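Local coordinates for conserved hypothetical protein NMB0706 (Neisseria meningitidis, PDB 1RV9) that is of unknown function but belongs to the family named for multi-copper polyphenol oxidoreductase laccases, within the CNF1/YfiH clan, and has an alpha-beta-beta-alpha architecture, at residues T33-G38 with T235-R240; L78-S83 with C111-A116; D117-L122 with A134-R139; A162-A167 with D205-A210. One frame throughout, in Å; residues are numbered along the deposited sequence.

Contact 1: T33-G38 with T235-R240; sequences TTRNGG and TFFSYR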
loop_
_atom_site.group_PDB
_atom_site.type_symbol
_atom_site.label_atom_id
_atom_site.label_comp_id
_atom_site.label_asym_id
_atom_site.label_seq_id
_atom_site.Cartn_x
_atom_site.Cartn_y
_atom_site.Cartn_z
ATOM N N THR A 33 -3.845 4.378 -8.187
ATOM C CA THR A 33 -4.158 3.900 -9.525
ATOM C C THR A 33 -5.114 2.719 -9.527
ATOM O O THR A 33 -5.249 1.999 -8.535
ATOM C CB THR A 33 -2.879 3.510 -10.311
ATOM O OG1 THR A 33 -2.360 2.271 -9.815
ATOM C CG2 THR A 33 -1.814 4.591 -10.159
ATOM N N THR A 34 -5.808 2.552 -10.647
ATOM C CA THR A 34 -6.731 1.443 -10.818
ATOM C C THR A 34 -6.112 0.603 -11.923
ATOM O O THR A 34 -5.057 0.954 -12.454
ATOM C CB THR A 34 -8.135 1.912 -11.259
ATOM O OG1 THR A 34 -8.061 2.482 -12.571
ATOM C CG2 THR A 34 -8.681 2.950 -10.286
ATOM N N ARG A 35 -6.756 -0.502 -12.274
ATOM C CA ARG A 35 -6.216 -1.370 -13.310
ATOM C C ARG A 35 -6.412 -0.786 -14.705
ATOM O O ARG A 35 -5.867 -1.295 -15.683
ATOM C CB ARG A 35 -6.873 -2.754 -13.231
ATOM C CG ARG A 35 -8.341 -2.774 -13.618
ATOM C CD ARG A 35 -8.906 -4.181 -13.508
ATOM N NE ARG A 35 -8.140 -5.120 -14.318
ATOM C CZ ARG A 35 -8.332 -6.436 -14.328
ATOM N NH1 ARG A 35 -9.276 -6.979 -13.569
ATOM N NH2 ARG A 35 -7.573 -7.207 -15.094
ATOM N N ASN A 36 -7.164 0.303 -14.789
ATOM C CA ASN A 36 -7.451 0.915 -16.077
ATOM C C ASN A 36 -6.570 2.093 -16.478
ATOM O O ASN A 36 -5.989 2.776 -15.630
ATOM C CB ASN A 36 -8.920 1.323 -16.103
ATOM C CG ASN A 36 -9.830 0.181 -15.711
ATOM O OD1 ASN A 36 -9.801 -0.880 -16.326
ATOM N ND2 ASN A 36 -10.635 0.387 -14.675
ATOM N N GLY A 37 -6.474 2.311 -17.788
ATOM C CA GLY A 37 -5.679 3.406 -18.316
ATOM C C GLY A 37 -4.315 3.016 -18.854
ATOM O O GLY A 37 -3.531 3.886 -19.240
ATOM N N GLY A 38 -4.031 1.716 -18.898
ATOM C CA GLY A 38 -2.738 1.261 -19.376
ATOM C C GLY A 38 -2.734 0.595 -20.738
ATOM O O GLY A 38 -3.707 0.688 -21.485
ATOM N N THR A 235 -12.089 -2.587 -11.398
ATOM C CA THR A 235 -11.269 -1.480 -10.920
ATOM C C THR A 235 -9.877 -1.875 -10.445
ATOM O O THR A 235 -8.906 -1.168 -10.709
ATOM C CB THR A 235 -11.964 -0.746 -9.758
ATOM O OG1 THR A 235 -13.277 -0.342 -10.164
ATOM C CG2 THR A 235 -11.166 0.484 -9.351
ATOM N N PHE A 236 -9.775 -3.004 -9.752
ATOM C CA PHE A 236 -8.484 -3.425 -9.218
ATOM C C PHE A 236 -8.025 -4.821 -9.601
ATOM O O PHE A 236 -8.838 -5.710 -9.870
ATOM C CB PHE A 236 -8.508 -3.354 -7.689
ATOM C CG PHE A 236 -8.843 -1.997 -7.145
ATOM C CD1 PHE A 236 -7.959 -0.935 -7.295
ATOM C CD2 PHE A 236 -10.049 -1.779 -6.488
ATOM C CE1 PHE A 236 -8.274 0.330 -6.794
ATOM C CE2 PHE A 236 -10.369 -0.521 -5.987
ATOM C CZ PHE A 236 -9.480 0.535 -6.141
ATOM N N PHE A 237 -6.706 -4.995 -9.616
ATOM C CA PHE A 237 -6.088 -6.288 -9.881
ATOM C C PHE A 237 -6.208 -7.048 -8.560
ATOM O O PHE A 237 -6.229 -6.436 -7.484
ATOM C CB PHE A 237 -4.597 -6.137 -10.198
ATOM C CG PHE A 237 -4.303 -5.469 -11.510
ATOM C CD1 PHE A 237 -4.666 -6.070 -12.712
ATOM C CD2 PHE A 237 -3.604 -4.267 -11.547
ATOM C CE1 PHE A 237 -4.328 -5.487 -13.933
ATOM C CE2 PHE A 237 -3.263 -3.675 -12.761
ATOM C CZ PHE A 237 -3.625 -4.288 -13.958
ATOM N N SER A 238 -6.271 -8.373 -8.635
ATOM C CA SER A 238 -6.371 -9.201 -7.439
ATOM C C SER A 238 -5.727 -10.562 -7.643
ATOM O O SER A 238 -6.109 -11.313 -8.543
ATOM C CB SER A 238 -7.833 -9.405 -7.039
ATOM O OG SER A 238 -7.929 -10.324 -5.960
ATOM N N TYR A 239 -4.746 -10.876 -6.806
ATOM C CA TYR A 239 -4.075 -12.161 -6.895
ATOM C C TYR A 239 -5.032 -13.271 -6.473
ATOM O O TYR A 239 -5.080 -14.335 -7.093
ATOM C CB TYR A 239 -2.831 -12.178 -5.999
ATOM C CG TYR A 239 -2.159 -13.529 -5.939
ATOM C CD1 TYR A 239 -2.567 -14.491 -5.015
ATOM C CD2 TYR A 239 -1.161 -13.869 -6.847
ATOM C CE1 TYR A 239 -2.001 -15.763 -5.002
ATOM C CE2 TYR A 239 -0.590 -15.139 -6.842
ATOM C CZ TYR A 239 -1.016 -16.077 -5.919
ATOM O OH TYR A 239 -0.467 -17.338 -5.924
ATOM N N ARG A 240 -5.791 -13.024 -5.412
ATOM C CA ARG A 240 -6.744 -14.010 -4.920
ATOM C C ARG A 240 -7.741 -14.375 -6.007
ATOM O O ARG A 240 -8.115 -15.539 -6.166
ATOM C CB ARG A 240 -7.510 -13.465 -3.710
ATOM C CG ARG A 240 -8.601 -14.411 -3.212
ATOM C CD ARG A 240 -7.996 -15.703 -2.677
ATOM N NE ARG A 240 -9.000 -16.731 -2.402
ATOM C CZ ARG A 240 -9.526 -17.536 -3.322
ATOM N NH1 ARG A 240 -9.152 -17.442 -4.592
ATOM N NH2 ARG A 240 -10.423 -18.447 -2.969
#
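Arg35 lies across Phe237 and is tied by its backbone to Thr235. CB of Arg35 sits 3.6 Å from the centroid of the Phe237 ring, only 10° off the ring normal, a CH-pi contact over the face. With CG between the backbone N and the carbonyl carbon (chi1 69°) and a bend at chi3, the chain runs on past the same ring, so that CD1 of Phe237 lies over one face of the guanidinium, the two planes inclined by 52°. NE and NH1 of Arg35 are bound by the carbonyls of Gln45 and Arg233. The backbone bond runs from Arg35 N to Thr235 O, 2.7 Å long and nearly straight. Beside it the methyls of Thr34 and Thr235 meet, CG2 to CG2 at 3.6 Å, while CG2 of Thr235 also covers one face of its neighbour Phe236. OG1 of Thr34, hydrogen-bonded to the carbonyl of Asn16, also accepts from Asn36 N in an ST turn. The contact thus joins the end of strand 28-33 to the loop leading into helix 239-242; Phe236 and Phe237 both rest on Met248 of strand 248-254, and Phe236 also on Leu18 of strand 17-18.

Contact 2: L78-S83 with C111-A116; sequences LNQIHS and CAVMTA. With SO4 (sulfate ion), chain B.
Loop 78-83 approaches strand 111-115 without any direct backbone hydrogen bond between them, the nearest CA atoms, those of Leu78 and Val113, being 7.2 Å apart. The gap is bridged by the side-chain amide of Gln80, which treats the main chain of Met114 much as another strand would. Its OE1 accepts from Met114 N at 2.8 Å and its NE2 donates to Met114 O at 2.9 Å, both bonds nearly straight. Both acceptors are met in the carbonyl plane on a lone pair, and Met114 O lies almost in the amide plane of Gln80, so the paired bonds fix the flip of the amide as well as its rotation. An extended chain beyond CG (chi2 169°) carries the group to the strand. A water enlarges this arrangement: it donates to OE1 of Gln80 and to Ala112 O and accepts from Leu78 N, giving OE1 a second donor. Met114, bent at chi3 (-86°), brings its methyl CE back to 3.4 Å from Leu78 O. Farther along the loop, NE2 of His82 donates at the edge of its ring to sulfate O4, 2.6 Å away; His52 and Arg247 also bind this ion, probably taken from the crystallisation liquor. The side chain of Gln80 touches His135 and Asp100, which with Cys118 have the geometry of a possible Cys-His-Asp triad. The paired bonds thus hold the Gln80 amide in one orientation near a site that takes up an anion; if the triad is real, Gln80 would be a second-shell residue, though the reaction remains unestablished.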
loop_
_atom_site.group_PDB
_atom_site.type_symbol
_atom_site.label_atom_id
_atom_site.label_comp_id
_atom_site.label_asym_id
_atom_site.label_seq_id
_atom_site.Cartn_x
_atom_site.Cartn_y
_atom_site.Cartn_z
ATOM N N LEU A 78 9.895 0.158 -5.593
ATOM C CA LEU A 78 10.809 -0.670 -4.813
ATOM C C LEU A 78 10.726 -2.132 -5.210
ATOM O O LEU A 78 9.737 -2.576 -5.791
ATOM C CB LEU A 78 10.460 -0.582 -3.322
ATOM C CG LEU A 78 10.236 0.788 -2.681
ATOM C CD1 LEU A 78 9.661 0.587 -1.281
ATOM C CD2 LEU A 78 11.543 1.568 -2.626
ATOM N N ASN A 79 11.778 -2.883 -4.903
ATOM C CA ASN A 79 11.731 -4.313 -5.152
ATOM C C ASN A 79 11.189 -4.819 -3.824
ATOM O O ASN A 79 11.946 -5.092 -2.886
ATOM C CB ASN A 79 13.117 -4.902 -5.407
ATOM C CG ASN A 79 13.067 -6.405 -5.592
ATOM O OD1 ASN A 79 12.189 -6.919 -6.286
ATOM N ND2 ASN A 79 14.002 -7.118 -4.975
ATOM N N GLN A 80 9.867 -4.905 -3.740
ATOM C CA GLN A 80 9.197 -5.337 -2.523
ATOM C C GLN A 80 9.444 -6.807 -2.236
ATOM O O GLN A 80 9.276 -7.655 -3.111
ATOM C CB GLN A 80 7.698 -5.039 -2.643
ATOM C CG GLN A 80 7.436 -3.553 -2.865
ATOM C CD GLN A 80 6.005 -3.211 -3.248
ATOM O OE1 GLN A 80 5.698 -2.052 -3.527
ATOM N NE2 GLN A 80 5.127 -4.209 -3.271
ATOM N N ILE A 81 9.843 -7.100 -1.004
ATOM C CA ILE A 81 10.126 -8.469 -0.602
ATOM C C ILE A 81 9.408 -8.850 0.691
ATOM O O ILE A 81 9.830 -9.766 1.399
ATOM C CB ILE A 81 11.644 -8.686 -0.422
ATOM C CG1 ILE A 81 12.212 -7.652 0.555
ATOM C CG2 ILE A 81 12.342 -8.589 -1.767
ATOM C CD1 ILE A 81 13.658 -7.901 0.939
ATOM N N HIS A 82 8.319 -8.145 0.983
ATOM C CA HIS A 82 7.520 -8.398 2.178
ATOM C C HIS A 82 8.322 -8.290 3.468
ATOM O O HIS A 82 8.100 -9.031 4.431
ATOM C CB HIS A 82 6.846 -9.765 2.054
ATOM C CG HIS A 82 5.788 -9.806 0.997
ATOM N ND1 HIS A 82 4.468 -9.506 1.253
ATOM C CD2 HIS A 82 5.864 -10.052 -0.335
ATOM C CE1 HIS A 82 3.775 -9.566 0.129
ATOM N NE2 HIS A 82 4.600 -9.895 -0.849
ATOM N N SER A 83 9.251 -7.341 3.467
ATOM C CA SER A 83 10.112 -7.056 4.605
ATOM C C SER A 83 9.491 -5.909 5.387
ATOM O O SER A 83 8.379 -5.461 5.093
ATOM C CB SER A 83 11.494 -6.608 4.123
ATOM O OG SER A 83 11.429 -5.290 3.586
ATOM N N CYS A 111 6.653 8.651 -3.325
ATOM C CA CYS A 111 6.768 7.377 -2.627
ATOM C C CYS A 111 5.682 6.501 -3.223
ATOM O O CYS A 111 4.591 6.987 -3.527
ATOM C CB CYS A 111 6.505 7.543 -1.134
ATOM S SG CYS A 111 7.679 8.606 -0.284
ATOM N N ALA A 112 5.964 5.214 -3.387
ATOM C CA ALA A 112 4.979 4.329 -3.978
ATOM C C ALA A 112 5.132 2.878 -3.574
ATOM O O ALA A 112 6.237 2.398 -3.325
ATOM C CB ALA A 112 5.049 4.433 -5.499
ATOM N N VAL A 113 3.997 2.195 -3.486
ATOM C CA VAL A 113 3.968 0.770 -3.197
ATOM C C VAL A 113 2.991 0.148 -4.190
ATOM O O VAL A 113 1.972 0.755 -4.542
ATOM C CB VAL A 113 3.544 0.462 -1.736
ATOM C CG1 VAL A 113 4.630 0.938 -0.785
ATOM C CG2 VAL A 113 2.220 1.116 -1.413
ATOM N N MET A 114 3.322 -1.050 -4.660
ATOM C CA MET A 114 2.511 -1.769 -5.641
ATOM C C MET A 114 1.788 -2.928 -4.978
ATOM O O MET A 114 2.381 -3.655 -4.186
ATOM C CB MET A 114 3.415 -2.300 -6.752
ATOM C CG MET A 114 4.153 -1.215 -7.507
ATOM S SD MET A 114 5.415 -1.915 -8.578
ATOM C CE MET A 114 6.770 -2.056 -7.438
ATOM N N THR A 115 0.516 -3.115 -5.321
ATOM C CA THR A 115 -0.274 -4.179 -4.710
ATOM C C THR A 115 -1.351 -4.753 -5.628
ATOM O O THR A 115 -1.666 -4.188 -6.673
ATOM C CB THR A 115 -1.003 -3.657 -3.449
ATOM O OG1 THR A 115 -1.966 -2.670 -3.838
ATOM C CG2 THR A 115 -0.019 -3.023 -2.474
ATOM N N ALA A 116 -1.912 -5.879 -5.198
ATOM C CA ALA A 116 -3.001 -6.565 -5.888
ATOM C C ALA A 116 -3.633 -7.486 -4.842
ATOM O O ALA A 116 -3.742 -8.692 -5.046
ATOM C CB ALA A 116 -2.477 -7.376 -7.075
HETATM S S SO4 B . 3.961 -10.240 -4.592
HETATM O O1 SO4 B . 4.927 -11.344 -4.773
HETATM O O2 SO4 B . 3.962 -9.384 -5.794
HETATM O O3 SO4 B . 2.614 -10.796 -4.387
HETATM O O4 SO4 B . 4.350 -9.432 -3.423
HETATM O O HOH W 1 7.107 0.116 -4.776
#

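Contact 3: D117-L122 with A134-R139; sequences DCLPVL and AHAGWR
Strands 119-122 and 134-136 run antiparallel at an axis separation of 4.8 Å, with 150° between their directions, as the two arms of a beta hairpin. Leu119 with Ala136 and Val121 with Ala134 form hydrogen-bonded pairs, flanking the non-hydrogen-bonded pair Pro120 and His135. The bond from Val121 N to Ala134 O is 2.9 Å long and its return partner, Ala134 N to Val121 O, 2.8 Å. At the other pair the bonds differ: Ala136 N reaches Leu119 O at 2.7 Å, whereas the bond from Leu119 N to Ala136 O is longer, 3.1 Å. On the face of Leu119 and Val121, Leu119 CB touches Ala136 CB at 4.1 Å. Just before the strand, Cys118 CB lies 3.7 Å from His135 NE2. Cys118 SG is 3.6 Å from Gly137 CA, packing closely against the N-cap residue of helix 138-143. With CG anti to the backbone N (chi1 172°), the His135 ring swings toward Cys118, while ND1 is bound by Asp100, completing what may be a Cys-His-Asp triad. The hairpin lies inside a mixed sheet, between strands 101-104 and 160-164; Pro120 and His135 face Val113 and Thr115 of strand 110-115 in the other large sheet.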
loop_
_atom_site.group_PDB
_atom_site.type_symbol
_atom_site.label_atom_id
_atom_site.label_comp_id
_atom_site.label_asym_id
_atom_site.label_seq_id
_atom_site.Cartn_x
_atom_site.Cartn_y
_atom_site.Cartn_z
ATOM N N ASP A 117 -4.018 -6.877 -3.715
ATOM C CA ASP A 117 -4.650 -7.520 -2.552
ATOM C C ASP A 117 -3.996 -7.042 -1.259
ATOM O O ASP A 117 -4.682 -6.723 -0.288
ATOM C CB ASP A 117 -4.554 -9.054 -2.586
ATOM C CG ASP A 117 -5.643 -9.706 -3.432
ATOM O OD1 ASP A 117 -6.571 -9.007 -3.897
ATOM O OD2 ASP A 117 -5.563 -10.936 -3.625
ATOM N N CYS A 118 -2.667 -7.000 -1.239
ATOM C CA CYS A 118 -1.972 -6.560 -0.034
ATOM C C CYS A 118 -2.336 -5.118 0.286
ATOM O O CYS A 118 -2.706 -4.344 -0.594
ATOM C CB CYS A 118 -0.459 -6.716 -0.191
ATOM S SG CYS A 118 0.077 -8.446 -0.187
ATOM N N LEU A 119 -2.218 -4.752 1.554
ATOM C CA LEU A 119 -2.593 -3.416 1.988
ATOM C C LEU A 119 -1.585 -2.294 1.774
ATOM O O LEU A 119 -0.461 -2.364 2.264
ATOM C CB LEU A 119 -2.959 -3.453 3.473
ATOM C CG LEU A 119 -3.337 -2.112 4.102
ATOM C CD1 LEU A 119 -4.690 -1.652 3.566
ATOM C CD2 LEU A 119 -3.378 -2.260 5.619
ATOM N N PRO A 120 -1.975 -1.250 1.022
ATOM C CA PRO A 120 -1.074 -0.120 0.790
ATOM C C PRO A 120 -1.428 0.907 1.863
ATOM O O PRO A 120 -2.607 1.156 2.112
ATOM C CB PRO A 120 -1.468 0.393 -0.603
ATOM C CG PRO A 120 -2.637 -0.483 -1.056
ATOM C CD PRO A 120 -3.176 -1.144 0.178
ATOM N N VAL A 121 -0.429 1.485 2.519
ATOM C CA VAL A 121 -0.711 2.501 3.531
ATOM C C VAL A 121 0.099 3.757 3.232
ATOM O O VAL A 121 1.320 3.696 3.080
ATOM C CB VAL A 121 -0.363 2.015 4.956
ATOM C CG1 VAL A 121 -0.755 3.089 5.983
ATOM C CG2 VAL A 121 -1.089 0.715 5.252
ATOM N N LEU A 122 -0.586 4.892 3.124
ATOM C CA LEU A 122 0.085 6.160 2.861
ATOM C C LEU A 122 0.079 6.971 4.148
ATOM O O LEU A 122 -0.856 6.863 4.938
ATOM C CB LEU A 122 -0.643 6.939 1.769
ATOM C CG LEU A 122 -0.834 6.217 0.431
ATOM C CD1 LEU A 122 -1.538 7.163 -0.537
ATOM C CD2 LEU A 122 0.517 5.781 -0.129
ATOM N N ALA A 134 3.801 2.575 2.532
ATOM C CA ALA A 134 4.230 1.283 3.044
ATOM C C ALA A 134 3.427 0.136 2.441
ATOM O O ALA A 134 2.212 0.236 2.256
ATOM C CB ALA A 134 4.107 1.254 4.568
ATOM N N HIS A 135 4.134 -0.947 2.129
ATOM C CA HIS A 135 3.545 -2.156 1.563
ATOM C C HIS A 135 3.266 -3.080 2.741
ATOM O O HIS A 135 4.192 -3.633 3.344
ATOM C CB HIS A 135 4.540 -2.809 0.603
ATOM C CG HIS A 135 4.123 -4.162 0.117
ATOM N ND1 HIS A 135 4.984 -5.238 0.099
ATOM C CD2 HIS A 135 2.952 -4.608 -0.399
ATOM C CE1 HIS A 135 4.363 -6.289 -0.406
ATOM N NE2 HIS A 135 3.128 -5.934 -0.716
ATOM N N ALA A 136 1.987 -3.246 3.062
ATOM C CA ALA A 136 1.596 -4.068 4.192
ATOM C C ALA A 136 0.869 -5.361 3.866
ATOM O O ALA A 136 -0.358 -5.437 3.970
ATOM C CB ALA A 136 0.757 -3.231 5.170
ATOM N N GLY A 137 1.629 -6.369 3.443
ATOM C CA GLY A 137 1.049 -7.676 3.203
ATOM C C GLY A 137 0.918 -8.191 4.626
ATOM O O GLY A 137 1.327 -7.486 5.553
ATOM N N TRP A 138 0.381 -9.384 4.844
ATOM C CA TRP A 138 0.250 -9.837 6.224
ATOM C C TRP A 138 1.601 -10.014 6.911
ATOM O O TRP A 138 1.724 -9.760 8.102
ATOM C CB TRP A 138 -0.576 -11.129 6.324
ATOM C CG TRP A 138 0.114 -12.387 5.887
ATOM C CD1 TRP A 138 0.093 -12.949 4.641
ATOM C CD2 TRP A 138 0.891 -13.263 6.710
ATOM N NE1 TRP A 138 0.805 -14.124 4.640
ATOM C CE2 TRP A 138 1.310 -14.339 5.895
ATOM C CE3 TRP A 138 1.281 -13.241 8.056
ATOM C CZ2 TRP A 138 2.092 -15.391 6.387
ATOM C CZ3 TRP A 138 2.058 -14.284 8.544
ATOM C CH2 TRP A 138 2.458 -15.344 7.709
ATOM N N ARG A 139 2.621 -10.425 6.161
ATOM C CA ARG A 139 3.941 -10.620 6.754
ATOM C C ARG A 139 4.557 -9.306 7.224
ATOM O O ARG A 139 5.025 -9.202 8.358
ATOM C CB ARG A 139 4.874 -11.313 5.755
ATOM C CG ARG A 139 4.548 -12.785 5.550
ATOM C CD ARG A 139 5.330 -13.385 4.393
ATOM N NE ARG A 139 4.951 -14.778 4.168
ATOM C CZ ARG A 139 5.340 -15.797 4.927
ATOM N NH1 ARG A 139 6.138 -15.594 5.968
ATOM N NH2 ARG A 139 4.914 -17.024 4.655
#

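Contact 4: A162-A167 with D205-A210; sequences AYLGPA and DLYALA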
loop_
_atom_site.group_PDB
_atom_site.type_symbol
_atom_site.label_atom_id
_atom_site.label_comp_id
_atom_site.label_asym_id
_atom_site.label_seq_id
_atom_site.Cartn_x
_atom_site.Cartn_y
_atom_site.Cartn_z
ATOM N N ALA A 162 -2.950 8.431 8.391
ATOM C CA ALA A 162 -2.666 7.302 7.519
ATOM C C ALA A 162 -3.858 6.998 6.638
ATOM O O ALA A 162 -5.008 7.150 7.055
ATOM C CB ALA A 162 -2.312 6.076 8.353
ATOM N N TYR A 163 -3.584 6.579 5.408
ATOM C CA TYR A 163 -4.647 6.240 4.481
ATOM C C TYR A 163 -4.536 4.772 4.112
ATOM O O TYR A 163 -3.477 4.306 3.686
ATOM C CB TYR A 163 -4.551 7.088 3.212
ATOM C CG TYR A 163 -5.688 6.849 2.247
ATOM C CD1 TYR A 163 -6.966 7.337 2.511
ATOM C CD2 TYR A 163 -5.488 6.120 1.075
ATOM C CE1 TYR A 163 -8.022 7.103 1.630
ATOM C CE2 TYR A 163 -6.532 5.881 0.191
ATOM C CZ TYR A 163 -7.794 6.375 0.472
ATOM O OH TYR A 163 -8.825 6.142 -0.411
ATOM N N LEU A 164 -5.629 4.041 4.293
ATOM C CA LEU A 164 -5.658 2.627 3.959
ATOM C C LEU A 164 -6.131 2.524 2.512
ATOM O O LEU A 164 -7.289 2.810 2.199
ATOM C CB LEU A 164 -6.617 1.880 4.887
ATOM C CG LEU A 164 -6.345 2.067 6.382
ATOM C CD1 LEU A 164 -7.365 1.262 7.183
ATOM C CD2 LEU A 164 -4.926 1.629 6.721
ATOM N N GLY A 165 -5.216 2.121 1.635
ATOM C CA GLY A 165 -5.534 1.995 0.226
ATOM C C GLY A 165 -6.349 0.759 -0.095
ATOM O O GLY A 165 -6.702 -0.006 0.800
ATOM N N PRO A 166 -6.654 0.530 -1.379
ATOM C CA PRO A 166 -7.443 -0.632 -1.796
ATOM C C PRO A 166 -6.742 -1.956 -1.510
ATOM O O PRO A 166 -5.622 -2.179 -1.961
ATOM C CB PRO A 166 -7.650 -0.385 -3.290
ATOM C CG PRO A 166 -6.398 0.330 -3.685
ATOM C CD PRO A 166 -6.193 1.307 -2.545
ATOM N N ALA A 167 -7.405 -2.824 -0.751
ATOM C CA ALA A 167 -6.845 -4.126 -0.408
ATOM C C ALA A 167 -7.943 -5.177 -0.436
ATOM O O ALA A 167 -9.108 -4.871 -0.702
ATOM C CB ALA A 167 -6.212 -4.076 0.984
ATOM N N ASP A 205 -9.195 -9.321 8.567
ATOM C CA ASP A 205 -9.517 -7.952 8.191
ATOM C C ASP A 205 -8.251 -7.094 8.247
ATOM O O ASP A 205 -7.880 -6.590 9.308
ATOM C CB ASP A 205 -10.567 -7.390 9.156
ATOM C CG ASP A 205 -11.110 -6.048 8.719
ATOM O OD1 ASP A 205 -10.454 -5.365 7.900
ATOM O OD2 ASP A 205 -12.195 -5.666 9.210
ATOM N N LEU A 206 -7.585 -6.937 7.105
ATOM C CA LEU A 206 -6.362 -6.144 7.047
ATOM C C LEU A 206 -6.570 -4.696 7.469
ATOM O O LEU A 206 -5.684 -4.089 8.069
ATOM C CB LEU A 206 -5.768 -6.181 5.637
ATOM C CG LEU A 206 -5.104 -7.486 5.200
ATOM C CD1 LEU A 206 -4.837 -7.429 3.696
ATOM C CD2 LEU A 206 -3.808 -7.697 5.978
ATOM N N TYR A 207 -7.729 -4.133 7.146
ATOM C CA TYR A 207 -7.997 -2.751 7.516
ATOM C C TYR A 207 -8.062 -2.625 9.032
ATOM O O TYR A 207 -7.465 -1.722 9.617
ATOM C CB TYR A 207 -9.317 -2.268 6.907
ATOM C CG TYR A 207 -9.340 -2.253 5.395
ATOM C CD1 TYR A 207 -8.304 -1.667 4.664
ATOM C CD2 TYR A 207 -10.413 -2.802 4.695
ATOM C CE1 TYR A 207 -8.343 -1.629 3.271
ATOM C CE2 TYR A 207 -10.459 -2.769 3.304
ATOM C CZ TYR A 207 -9.424 -2.181 2.599
ATOM O OH TYR A 207 -9.475 -2.145 1.225
ATOM N N ALA A 208 -8.792 -3.540 9.663
ATOM C CA ALA A 208 -8.934 -3.525 11.113
ATOM C C ALA A 208 -7.593 -3.769 11.794
ATOM O O ALA A 208 -7.283 -3.147 12.812
ATOM C CB ALA A 208 -9.944 -4.572 11.549
ATOM N N LEU A 209 -6.800 -4.680 11.239
ATOM C CA LEU A 209 -5.489 -4.967 11.808
ATOM C C LEU A 209 -4.619 -3.719 11.714
ATOM O O LEU A 209 -3.921 -3.368 12.661
ATOM C CB LEU A 209 -4.817 -6.131 11.065
ATOM C CG LEU A 209 -5.364 -7.535 11.355
ATOM C CD1 LEU A 209 -4.771 -8.535 10.368
ATOM C CD2 LEU A 209 -5.020 -7.939 12.787
ATOM N N ALA A 210 -4.662 -3.048 10.568
ATOM C CA ALA A 210 -3.869 -1.839 10.384
ATOM C C ALA A 210 -4.321 -0.735 11.333
ATOM O O ALA A 210 -3.491 -0.041 11.911
ATOM C CB ALA A 210 -3.956 -1.362 8.936
#
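Tyr207 reaches from the first turn of helix 206-217 to the chain leaving strand 160-164, where its hydroxyl accepts from Ala167 N at 2.9 Å with an N-H...O angle of 147°. The ring owes this reach to chi1 of -63°, which sets CG anti to the carbonyl carbon and beside the backbone N, and directs the phenol toward the loop 165-167. OH of Tyr207 is also bonded to the carbonyl of His227, so one buried hydroxyl joins two separate loops. Along its rim the ring meets Gly165 O in plane, with CE1 3.4 Å from that oxygen, while CB of Ala167 packs 4.0 Å from the same CE1. Leu164 supplies the apolar half. Its side chain and that of Tyr207 slide past each other in opposite directions, with Leu164 CB 3.9 Å from Tyr207 CD1. With chi2 of -180°, CD1 of Leu164 is anti to CA and lies near the Tyr207 carbonyl, leaving CD2 to touch CB of Ala210 at 3.8 Å, one helical turn further on. At the start of the helix, Asp205 is the N-cap; its OD1 accepts from Ala208 N at 3.0 Å, met from well above the carboxylate plane. The helix packs on the six-stranded mixed sheet: Tyr207 and Ala210 also touch Leu119 of strand 119-125, Leu164 touches Val222 of strand 221-224, and Ala162 meets Leu214 further along the helix.

Followed from the N terminus, the chain leaves strand 28-33 through 33-38, and contact 1 closes only near the other end, at 235-240, enclosing the remaining three contacts. Within that loop these follow in series without crossing: contact 2 closes a loop from 78-83 to strand 110-115, contact 3 a short hairpin immediately afterwards, and contact 4 the excursion from strand 160-164 to helix 206-217. Contacts 2 and 3 meet where His82 adjoins His135 and where Val113 of one large sheet packs on His135 of the other. Contacts 3 and 4 share one sheet, Leu122 O pairing with Tyr163 N. Contact 1 returns to the centre through Asp117, which binds Ser238 and Arg240, and through Phe236 against Pro166.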